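Local coordinates for endopolygalacturonase (Chondrostereum purpureum, PDB 1K5C), which probably hydrolyses the alpha-1,4 links between galacturonic acid units of polygalacturonate, cutting within the chain as a glycoside hydrolase of family 28, at residues H150-F155 against V169-D174. Sequence-based numbering, arbitrary orientation.
Sequences HNTDGF and VKNQDD
Asn-171 reaches across to the loop 150-155 with its amide, and ND2 gives a hydrogen bond of 2.8 Å to Thr-152 O, arriving above that carbonyl's plane. With chi1 at 72°, CG sits over its own backbone, flanked by N and C, and ND2 can also bond to Asp-174 O, 3.0 Å away. That same oxygen takes a straighter bond from Gly-154 N (159° at the hydrogen), so two N-H groups grip it. An alanine at Asn-171 would probably leave Thr-152 O without this donor and Asp-174 O with one N-H fewer, weakening the tie between turn and loop. Thr-152 OG1 accepts from Gln-172 N at 3.0 Å. At the strand end, Val-169 CG2 packs obliquely against Phe-155 CE2 (3.6 Å), inside the beta-helix.

On the substrate side the acids gather. Asp-153 and Asp-173 lie alongside each other, pointing the same way, their carboxylate planes 29° apart and their OD1 atoms separated by 3.6 Å. Asp-173 OD1 takes Asp-174 N on its anti lone pair, while one water joins Asp-173 OD2 to Asn-151 N. A second water bridges Asp-153 OD2 and Asp-174 OD2, the latter salt-bridged to Lys-228. Asn-151, its OD1 held by Thr-90 N, and Asp-173 contact galacturonate in a ligand-bound form; bonds between successive beta-helix turns probably help hold the loops carrying these three carboxylates.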
loop_
_atom_site.group_PDB
_atom_site.type_symbol
_atom_site.label_atom_id
_atom_site.label_comp_id
_atom_site.label_asym_id
_atom_site.label_seq_id
_atom_site.Cartn_x
_atom_site.Cartn_y
_atom_site.Cartn_z
ATOM N N HIS A 150 3.843 -2.685 13.576
ATOM C CA HIS A 150 3.220 -3.882 12.995
ATOM C C HIS A 150 1.978 -3.441 12.215
ATOM O O HIS A 150 1.277 -2.510 12.631
ATOM C CB HIS A 150 2.828 -4.849 14.149
ATOM C CG HIS A 150 2.735 -6.228 13.705
ATOM N ND1 HIS A 150 3.879 -7.014 13.598
ATOM C CD2 HIS A 150 1.671 -7.015 13.346
ATOM C CE1 HIS A 150 3.499 -8.214 13.169
ATOM N NE2 HIS A 150 2.189 -8.246 12.996
ATOM N N ASN A 151 1.703 -4.093 11.081
ATOM C CA ASN A 151 0.551 -3.727 10.250
ATOM C C ASN A 151 0.633 -2.242 9.832
ATOM O O ASN A 151 -0.397 -1.602 9.612
ATOM C CB ASN A 151 -0.808 -4.014 10.884
ATOM C CG ASN A 151 -0.956 -5.489 11.270
ATOM O OD1 ASN A 151 -1.072 -5.836 12.465
ATOM N ND2 ASN A 151 -0.961 -6.350 10.303
ATOM N N THR A 152 1.862 -1.757 9.630
ATOM C CA THR A 152 2.101 -0.357 9.261
ATOM C C THR A 152 2.133 -0.162 7.750
ATOM O O THR A 152 3.006 0.525 7.184
ATOM C CB THR A 152 3.382 0.128 9.933
ATOM O OG1 THR A 152 4.395 -0.892 9.784
ATOM C CG2 THR A 152 3.132 0.455 11.422
ATOM N N ASP A 153 1.107 -0.721 7.078
ATOM C CA ASP A 153 1.017 -0.620 5.618
ATOM C C ASP A 153 1.167 0.833 5.172
ATOM O O ASP A 153 0.577 1.745 5.739
ATOM C CB ASP A 153 -0.367 -1.073 5.111
ATOM C CG ASP A 153 -0.789 -2.473 5.494
ATOM O OD1 ASP A 153 -0.280 -3.041 6.484
ATOM O OD2 ASP A 153 -1.706 -2.994 4.784
ATOM N N GLY A 154 1.925 1.039 4.085
ATOM C CA GLY A 154 2.062 2.406 3.569
ATOM C C GLY A 154 0.756 2.930 2.947
ATOM O O GLY A 154 0.197 3.943 3.408
ATOM N N PHE A 155 0.325 2.208 1.920
ATOM C CA PHE A 155 -0.894 2.560 1.180
ATOM C C PHE A 155 -1.752 1.304 1.055
ATOM O O PHE A 155 -1.271 0.288 0.541
ATOM C CB PHE A 155 -0.563 3.031 -0.261
ATOM C CG PHE A 155 0.376 4.215 -0.294
ATOM C CD1 PHE A 155 -0.122 5.533 -0.234
ATOM C CD2 PHE A 155 1.764 4.030 -0.379
ATOM C CE1 PHE A 155 0.764 6.602 -0.257
ATOM C CE2 PHE A 155 2.625 5.099 -0.407
ATOM C CZ PHE A 155 2.156 6.394 -0.317
ATOM N N VAL A 169 8.293 4.671 1.398
ATOM C CA VAL A 169 7.686 4.007 2.549
ATOM C C VAL A 169 8.747 3.234 3.317
ATOM O O VAL A 169 9.408 2.351 2.759
ATOM C CB VAL A 169 6.554 3.006 2.103
ATOM C CG1 VAL A 169 6.000 2.312 3.329
ATOM C CG2 VAL A 169 5.493 3.737 1.295
ATOM N N LYS A 170 8.881 3.553 4.601
ATOM C CA LYS A 170 9.780 2.868 5.538
ATOM C C LYS A 170 8.865 2.299 6.634
ATOM O O LYS A 170 8.293 3.061 7.422
ATOM C CB LYS A 170 10.771 3.857 6.165
ATOM C CG LYS A 170 11.647 4.566 5.098
ATOM C CD LYS A 170 12.541 5.608 5.765
ATOM C CE LYS A 170 13.445 6.274 4.696
ATOM N NZ LYS A 170 14.124 7.434 5.365
ATOM N N ASN A 171 8.688 0.978 6.655
ATOM C CA ASN A 171 7.645 0.438 7.525
ATOM C C ASN A 171 7.926 -1.021 7.863
ATOM O O ASN A 171 9.068 -1.470 7.753
ATOM C CB ASN A 171 6.244 0.649 6.892
ATOM C CG ASN A 171 6.059 -0.266 5.714
ATOM O OD1 ASN A 171 7.046 -0.811 5.179
ATOM N ND2 ASN A 171 4.812 -0.423 5.255
ATOM N N GLN A 172 6.869 -1.712 8.351
ATOM C CA GLN A 172 6.980 -3.080 8.849
ATOM C C GLN A 172 5.946 -3.999 8.196
ATOM O O GLN A 172 5.745 -5.125 8.668
ATOM C CB GLN A 172 6.860 -3.190 10.381
ATOM C CG GLN A 172 7.909 -2.401 11.124
ATOM C CD GLN A 172 7.698 -0.907 11.120
ATOM O OE1 GLN A 172 8.729 -0.129 10.942
ATOM N NE2 GLN A 172 6.528 -0.428 11.349
ATOM N N ASP A 173 5.274 -3.550 7.148
ATOM C CA ASP A 173 4.285 -4.393 6.457
ATOM C C ASP A 173 4.271 -3.975 4.992
ATOM O O ASP A 173 5.238 -3.379 4.500
ATOM C CB ASP A 173 2.901 -4.338 7.179
ATOM C CG ASP A 173 2.094 -5.614 6.988
ATOM O OD1 ASP A 173 1.714 -5.915 5.839
ATOM O OD2 ASP A 173 1.844 -6.306 7.986
ATOM N N ASP A 174 3.208 -4.311 4.279
ATOM C CA ASP A 174 3.188 -4.030 2.836
ATOM C C ASP A 174 3.506 -2.560 2.586
ATOM O O ASP A 174 2.949 -1.665 3.208
ATOM C CB ASP A 174 1.813 -4.396 2.266
ATOM C CG ASP A 174 1.567 -5.894 2.265
ATOM O OD1 ASP A 174 2.551 -6.618 2.062
ATOM O OD2 ASP A 174 0.396 -6.291 2.370
HETATM O O HOH W 1 3.253 -6.274 10.304
HETATM O O HOH W 2 -1.768 -5.579 3.841
#